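Side-chain contacts in putative hexose oxidase (PDB 5AWV), which probably oxidises a sugar carried by teicoplanin-type glycopeptide antibiotics, using covalently attached FAD, as a member of the oxygen-dependent FAD-linked oxidoreductase family: residues V64-T67 / Q68-A71; I114-P118 / S119-F123; F267-L270 / L271-G275. All coordinates share one frame; numbering follows the deposited sequence.

Contact 1: V64-T67 / Q68-A71; sequences VGST and QQVA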
loop_
_atom_site.group_PDB
_atom_site.type_symbol
_atom_site.label_atom_id
_atom_site.label_comp_id
_atom_site.label_asym_id
_atom_site.label_seq_id
_atom_site.Cartn_x
_atom_site.Cartn_y
_atom_site.Cartn_z
ATOM N N VAL A 64 17.488 8.968 -3.527
ATOM C CA VAL A 64 18.208 8.116 -4.392
ATOM C C VAL A 64 17.465 7.948 -5.745
ATOM O O VAL A 64 16.278 7.741 -5.772
ATOM C CB VAL A 64 18.437 6.741 -3.731
ATOM C CG1 VAL A 64 19.356 6.863 -2.540
ATOM C CG2 VAL A 64 17.115 6.067 -3.321
ATOM N N GLY A 65 18.201 8.030 -6.838
ATOM C CA GLY A 65 17.675 7.958 -8.208
ATOM C C GLY A 65 18.084 6.767 -9.009
ATOM O O GLY A 65 17.724 6.662 -10.188
ATOM N N SER A 66 18.763 5.792 -8.365
ATOM C CA SER A 66 19.120 4.551 -9.020
ATOM C C SER A 66 19.409 3.427 -8.062
ATOM O O SER A 66 19.657 3.682 -6.943
ATOM C CB SER A 66 20.384 4.734 -9.896
ATOM O OG SER A 66 21.562 4.807 -9.073
ATOM N N THR A 67 19.440 2.204 -8.580
ATOM C CA THR A 67 19.732 0.990 -7.758
ATOM C C THR A 67 21.123 1.134 -7.143
ATOM O O THR A 67 21.317 0.880 -5.936
ATOM C CB THR A 67 19.598 -0.261 -8.600
ATOM O OG1 THR A 67 18.256 -0.342 -9.028
ATOM C CG2 THR A 67 19.972 -1.513 -7.834
ATOM N N GLN A 68 22.097 1.621 -7.937
ATOM C CA GLN A 68 23.462 1.812 -7.389
ATOM C C GLN A 68 23.488 2.805 -6.261
ATOM O O GLN A 68 24.174 2.651 -5.278
ATOM C CB GLN A 68 24.489 2.227 -8.477
ATOM C CG GLN A 68 25.930 2.417 -7.937
ATOM C CD GLN A 68 26.484 1.098 -7.362
ATOM O OE1 GLN A 68 26.968 1.038 -6.203
ATOM N NE2 GLN A 68 26.313 0.017 -8.124
ATOM N N GLN A 69 22.809 3.915 -6.417
ATOM C CA GLN A 69 22.711 4.825 -5.350
ATOM C C GLN A 69 22.059 4.257 -4.101
ATOM O O GLN A 69 22.453 4.617 -2.965
ATOM C CB GLN A 69 21.884 6.035 -5.771
ATOM C CG GLN A 69 22.642 7.011 -6.676
ATOM C CD GLN A 69 21.695 8.111 -7.196
ATOM O OE1 GLN A 69 20.949 8.690 -6.442
ATOM N NE2 GLN A 69 21.726 8.356 -8.457
ATOM N N VAL A 70 21.030 3.413 -4.272
ATOM C CA VAL A 70 20.461 2.735 -3.081
ATOM C C VAL A 70 21.545 1.888 -2.403
ATOM O O VAL A 70 21.705 1.931 -1.159
ATOM C CB VAL A 70 19.240 1.817 -3.452
ATOM C CG1 VAL A 70 18.721 1.039 -2.255
ATOM C CG2 VAL A 70 18.117 2.652 -4.042
ATOM N N ALA A 71 22.191 1.043 -3.190
ATOM C CA ALA A 71 23.270 0.184 -2.639
ATOM C C ALA A 71 24.308 0.997 -1.875
ATOM O O ALA A 71 24.644 0.651 -0.719
ATOM C CB ALA A 71 23.910 -0.603 -3.698
#
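Ser-66 and Gln-69 illustrate how two side chains can share the start of a helix, Ser-66 turning to the backbone N of Gln-69 and Gln-69 to that of Gly-65. Ser-66 occupies the N-cap position. Its hydroxyl is set between its own backbone N and carbonyl carbon (chi1 75°), which aims OG at the first turn, where it accepts the amide of Gln-69. The bond is nearly straight (171° at the hydrogen), with OG 3.1 Å from Gln-69 N. Gln-69 answers by running back past the serine. Its chain is extended beyond CG, which passes alongside the hydroxyl at 3.4 Å from Ser-66 OG. At its far end OE1 takes the amide of Gly-65, with 2.9 Å between OE1 of Gln-69 and N of Gly-65. The donor stands well above the plane of the side-chain carbonyl, 60° out of it, so the bond uses no lone-pair direction. The other amide atom, NE2, is satisfied by the carbonyl of Ala-30. The amide of Gln-69 thus bridges two loops.

On the inner side, Val-64 and Val-70 cross at about a right angle, and CG2 of Val-64 meets CG2 of Val-70 at 3.6 Å. The same Val-70 methyl lies 3.4 Å from O of Ser-66, while its backbone N bonds to that oxygen in the first full helical turn. Val-70 also packs on Val-223, Thr-225 and Val-185 of the neighbouring sheet, and Thr-67 directs OG1 to Glu-183. A classical capping box would return the third helical residue to the N-cap amide; here Gln-69 goes one residue farther back. The arrangement is a serine N-cap, with Gln-69 reaching back to the residue before it, opening helix 67-80 of the FAD binding domain, where the Val-70 side chain is about 8 Å from the cofactor.

Contact 2: I114-P118 / S119-F123; sequences IAYDP and SMNAF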
loop_
_atom_site.group_PDB
_atom_site.type_symbol
_atom_site.label_atom_id
_atom_site.label_comp_id
_atom_site.label_asym_id
_atom_site.label_seq_id
_atom_site.Cartn_x
_atom_site.Cartn_y
_atom_site.Cartn_z
ATOM N N ILE A 114 7.746 3.446 -15.000
ATOM C CA ILE A 114 6.725 2.471 -15.268
ATOM C C ILE A 114 6.863 2.183 -16.732
ATOM O O ILE A 114 6.692 3.109 -17.593
ATOM C CB ILE A 114 5.306 3.002 -14.977
ATOM C CG1 ILE A 114 5.201 3.533 -13.566
ATOM C CG2 ILE A 114 4.215 1.985 -15.413
ATOM C CD1 ILE A 114 3.897 4.341 -13.412
ATOM N N ALA A 115 7.211 0.961 -17.074
ATOM C CA ALA A 115 7.464 0.623 -18.485
ATOM C C ALA A 115 7.418 -0.826 -18.746
ATOM O O ALA A 115 7.596 -1.676 -17.847
ATOM C CB ALA A 115 8.813 1.115 -18.915
ATOM N N TYR A 116 7.072 -1.126 -19.976
ATOM C CA TYR A 116 7.186 -2.497 -20.445
ATOM C C TYR A 116 8.685 -2.840 -20.625
ATOM O O TYR A 116 9.410 -2.114 -21.264
ATOM C CB TYR A 116 6.477 -2.715 -21.735
ATOM C CG TYR A 116 6.808 -4.090 -22.303
ATOM C CD1 TYR A 116 6.376 -5.274 -21.652
ATOM C CD2 TYR A 116 7.554 -4.197 -23.489
ATOM C CE1 TYR A 116 6.647 -6.531 -22.168
ATOM C CE2 TYR A 116 7.804 -5.462 -24.039
ATOM C CZ TYR A 116 7.366 -6.627 -23.372
ATOM O OH TYR A 116 7.661 -7.867 -23.929
ATOM N N ASP A 117 9.115 -3.945 -20.029
ATOM C CA ASP A 117 10.514 -4.358 -20.040
ATOM C C ASP A 117 10.673 -5.587 -20.886
ATOM O O ASP A 117 10.366 -6.687 -20.401
ATOM C CB ASP A 117 10.963 -4.642 -18.609
ATOM C CG ASP A 117 12.452 -5.021 -18.503
ATOM O OD1 ASP A 117 13.000 -5.534 -19.495
ATOM O OD2 ASP A 117 13.026 -4.808 -17.435
ATOM N N PRO A 118 11.122 -5.466 -22.171
ATOM C CA PRO A 118 11.165 -6.720 -22.987
ATOM C C PRO A 118 12.076 -7.801 -22.461
ATOM O O PRO A 118 11.852 -8.914 -22.803
ATOM C CB PRO A 118 11.586 -6.249 -24.400
ATOM C CG PRO A 118 12.105 -4.877 -24.212
ATOM C CD PRO A 118 11.700 -4.329 -22.872
ATOM N N SER A 119 13.061 -7.512 -21.634
ATOM C CA SER A 119 13.999 -8.602 -21.255
ATOM C C SER A 119 13.427 -9.415 -20.084
ATOM O O SER A 119 13.825 -10.546 -19.866
ATOM C CB SER A 119 15.326 -8.033 -20.887
ATOM O OG SER A 119 15.142 -7.364 -19.655
ATOM N N MET A 120 12.456 -8.859 -19.362
ATOM C CA MET A 120 11.648 -9.641 -18.406
ATOM C C MET A 120 10.293 -10.064 -18.949
ATOM O O MET A 120 9.644 -10.943 -18.350
ATOM C CB MET A 120 11.530 -8.863 -17.098
ATOM C CG MET A 120 12.883 -8.481 -16.545
ATOM S SD MET A 120 13.761 -9.945 -15.828
ATOM C CE MET A 120 13.442 -9.721 -14.092
ATOM N N ASN A 121 9.881 -9.504 -20.113
ATOM C CA ASN A 121 8.531 -9.667 -20.680
ATOM C C ASN A 121 7.510 -9.420 -19.524
ATOM O O ASN A 121 6.589 -10.207 -19.280
ATOM C CB ASN A 121 8.334 -11.043 -21.373
ATOM C CG ASN A 121 7.075 -11.129 -22.149
ATOM O OD1 ASN A 121 6.435 -12.210 -22.269
ATOM N ND2 ASN A 121 6.723 -10.065 -22.764
ATOM N N ALA A 122 7.669 -8.259 -18.907
ATOM C CA ALA A 122 6.828 -7.843 -17.757
ATOM C C ALA A 122 6.899 -6.342 -17.658
ATOM O O ALA A 122 7.790 -5.729 -18.193
ATOM C CB ALA A 122 7.371 -8.455 -16.464
ATOM N N PHE A 123 5.969 -5.781 -16.898
ATOM C CA PHE A 123 5.993 -4.372 -16.525
ATOM C C PHE A 123 6.852 -4.077 -15.353
ATOM O O PHE A 123 6.686 -4.635 -14.291
ATOM C CB PHE A 123 4.576 -3.903 -16.252
ATOM C CG PHE A 123 3.751 -3.832 -17.455
ATOM C CD1 PHE A 123 3.796 -2.730 -18.268
ATOM C CD2 PHE A 123 2.951 -4.868 -17.808
ATOM C CE1 PHE A 123 3.006 -2.653 -19.373
ATOM C CE2 PHE A 123 2.204 -4.795 -18.903
ATOM C CZ PHE A 123 2.194 -3.698 -19.697
#
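A beta hairpin with a G1 beta bulge joins strands 114-117 and 122-125: Asn-121 and Ala-122 both face Asp-117, and Asn-121 takes the left-handed backbone conformation. Asp-117 N donates to Ala-122 O at 2.9 Å, while Asp-117 O draws weak bonds from the amides of Met-120, Asn-121 and Ala-122. The aspartate side chain also grips the turn. Because CG is anti to the backbone N (chi1 -177°), OD1 reaches forward over the turn and accepts Ser-119 N at 2.9 Å. Ser-119 OG donates to the same Asp-117 OD1 at 2.8 Å, from the syn side; both donors lie on the same face of the carboxylate plane. OD2 is occupied by Trp-228 NE1, so both carboxylate oxygens are engaged. Leu-27 of a second subunit packs on Ala-115 and Asp-117.

On the Tyr-116 face, CE1 of Phe-123 touches CB of Tyr-116 at 4.2 Å, and the Phe-123 ring meets Trp-142 edge-to-face. The phenol and the amide of Asn-121 stand almost perpendicular, their planes 87° apart; ND2 of Asn-121 comes to the ring's edge and gives a short but bent, weak hydrogen bond to Tyr-116 OH, 2.7 Å long.

Contact 3: F267-L270 / L271-G275; sequences FSRL and LRNHG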
loop_
_atom_site.group_PDB
_atom_site.type_symbol
_atom_site.label_atom_id
_atom_site.label_comp_id
_atom_site.label_asym_id
_atom_site.label_seq_id
_atom_site.Cartn_x
_atom_site.Cartn_y
_atom_site.Cartn_z
ATOM N N PHE A 267 -29.753 -3.179 13.396
ATOM C CA PHE A 267 -28.297 -3.204 13.264
ATOM C C PHE A 267 -27.794 -4.614 13.163
ATOM O O PHE A 267 -27.033 -4.930 12.264
ATOM C CB PHE A 267 -27.624 -2.505 14.420
ATOM C CG PHE A 267 -26.126 -2.395 14.262
ATOM C CD1 PHE A 267 -25.571 -1.335 13.577
ATOM C CD2 PHE A 267 -25.294 -3.367 14.790
ATOM C CE1 PHE A 267 -24.178 -1.235 13.423
ATOM C CE2 PHE A 267 -23.926 -3.264 14.653
ATOM C CZ PHE A 267 -23.360 -2.182 13.978
ATOM N N SER A 268 -28.154 -5.450 14.117
ATOM C CA SER A 268 -27.853 -6.850 14.024
ATOM C C SER A 268 -28.334 -7.560 12.754
ATOM O O SER A 268 -27.551 -8.299 12.121
ATOM C CB SER A 268 -28.287 -7.601 15.280
ATOM O OG SER A 268 -27.708 -8.914 15.218
ATOM N N ARG A 269 -29.579 -7.338 12.353
ATOM C CA ARG A 269 -30.045 -7.876 11.092
ATOM C C ARG A 269 -29.166 -7.473 9.871
ATOM O O ARG A 269 -28.847 -8.301 9.007
ATOM C CB ARG A 269 -31.509 -7.477 10.863
ATOM C CG ARG A 269 -32.116 -8.072 9.632
ATOM C CD ARG A 269 -32.238 -9.585 9.741
ATOM N NE ARG A 269 -32.735 -10.107 8.485
ATOM C CZ ARG A 269 -34.002 -10.008 8.087
ATOM N NH1 ARG A 269 -34.943 -9.379 8.821
ATOM N NH2 ARG A 269 -34.352 -10.540 6.929
ATOM N N LEU A 270 -28.819 -6.231 9.786
ATOM C CA LEU A 270 -27.950 -5.710 8.731
ATOM C C LEU A 270 -26.577 -6.476 8.641
ATOM O O LEU A 270 -26.183 -6.924 7.583
ATOM C CB LEU A 270 -27.680 -4.207 8.955
ATOM C CG LEU A 270 -26.661 -3.526 8.016
ATOM C CD1 LEU A 270 -27.098 -3.570 6.577
ATOM C CD2 LEU A 270 -26.493 -2.099 8.387
ATOM N N LEU A 271 -25.876 -6.530 9.749
ATOM C CA LEU A 271 -24.567 -7.229 9.796
ATOM C C LEU A 271 -24.690 -8.701 9.528
ATOM O O LEU A 271 -23.826 -9.224 8.810
ATOM C CB LEU A 271 -23.794 -6.934 11.068
ATOM C CG LEU A 271 -23.004 -5.645 11.021
ATOM C CD1 LEU A 271 -23.883 -4.400 10.957
ATOM C CD2 LEU A 271 -22.078 -5.633 12.215
ATOM N N ARG A 272 -25.819 -9.361 9.929
ATOM C CA ARG A 272 -26.030 -10.738 9.559
ATOM C C ARG A 272 -26.296 -10.900 8.097
ATOM O O ARG A 272 -25.753 -11.791 7.474
ATOM C CB ARG A 272 -27.116 -11.478 10.375
ATOM C CG ARG A 272 -26.821 -11.464 11.869
ATOM C CD ARG A 272 -27.912 -12.134 12.641
ATOM N NE ARG A 272 -27.759 -11.831 14.086
ATOM C CZ ARG A 272 -28.248 -12.592 15.059
ATOM N NH1 ARG A 272 -28.905 -13.762 14.764
ATOM N NH2 ARG A 272 -28.070 -12.193 16.347
ATOM N N ASN A 273 -27.185 -10.089 7.559
ATOM C CA ASN A 273 -27.503 -10.101 6.125
ATOM C C ASN A 273 -26.201 -10.015 5.252
ATOM O O ASN A 273 -26.000 -10.758 4.316
ATOM C CB ASN A 273 -28.341 -8.870 5.766
ATOM C CG ASN A 273 -29.815 -8.966 6.140
ATOM O OD1 ASN A 273 -30.536 -7.982 6.028
ATOM N ND2 ASN A 273 -30.236 -10.083 6.623
ATOM N N HIS A 274 -25.448 -8.979 5.537
ATOM C CA HIS A 274 -24.238 -8.628 4.834
ATOM C C HIS A 274 -23.219 -9.738 4.931
ATOM O O HIS A 274 -22.716 -10.167 3.937
ATOM C CB HIS A 274 -23.672 -7.332 5.392
ATOM C CG HIS A 274 -22.317 -6.971 4.850
ATOM N ND1 HIS A 274 -21.141 -7.337 5.487
ATOM C CD2 HIS A 274 -21.948 -6.308 3.726
ATOM C CE1 HIS A 274 -20.104 -6.924 4.783
ATOM N NE2 HIS A 274 -20.563 -6.270 3.737
ATOM N N GLY A 275 -22.951 -10.204 6.136
ATOM C CA GLY A 275 -21.965 -11.255 6.351
ATOM C C GLY A 275 -22.314 -12.553 5.712
ATOM O O GLY A 275 -21.446 -13.200 5.105
HETATM O O HOH W 1 -26.157 -9.818 17.493
#
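With CG of Phe-267 anti to its own backbone N (chi1 -175°), the ring is carried along the helix to Leu-271, one turn on. CD1 of Leu-271 settles over one ring face, 3.9 Å from the centroid of Phe-267 and only 16° off the ring normal, a CH-pi contact displaced somewhat toward the rim. CD2 lies beyond the rim, 3.9 Å from CE2 of Phe-267. Leu-270 adds CG, 4.1 Å from CD1 of Leu-271.

A quarter-turn away the pairing is polar. Arg-272 leaves with CG beside its backbone N (chi1 -58°) and stays extended to NE, which swings back to donate to the hydroxyl of Ser-268, with 3.1 Å from NE to OG. A water links the two again, 2.9 Å from Ser-268 OG and accepting from Arg-272 NH2 in the guanidinium plane. The same NE of Arg-272 is in a salt bridge with OD1 of Asp-377, and the terminal nitrogens bond to the backbones of bound peptides. Arg-269, bent at chi2, makes its salt bridge with Asp-335.

The result is i to i+4 pairing along a largely buried helix: Phe-267 and Leu-271 pack onto Ile-297 of the seven-stranded sheet, while Ser-268 and Arg-269 touch the bound 8-methylnonanoic acid, the fatty chain of the teicoplanin ligand, making this part of helix 264-280 a ligand-contacting surface.

From the N terminus, the three contacts follow in series; none nests in or crosses another, and each closes only a short local turn. Contact 1 caps helix 67-80 where the chain leaves strand 60-63, and contact 2 closes the hairpin at the edge of the five-stranded sheet. Their centres lie about 20 Å apart without touching, yet both reach strand 223-229, through Val-70 in the first and through Asp-117 and Ala-122, at Trp-228, in the second. Contact 3 sits across the centre of the chain, centre to centre about 51 Å from contact 1 and about 46 Å from contact 2, linking successive turns of helix 264-280, which packs on the seven-stranded sheet.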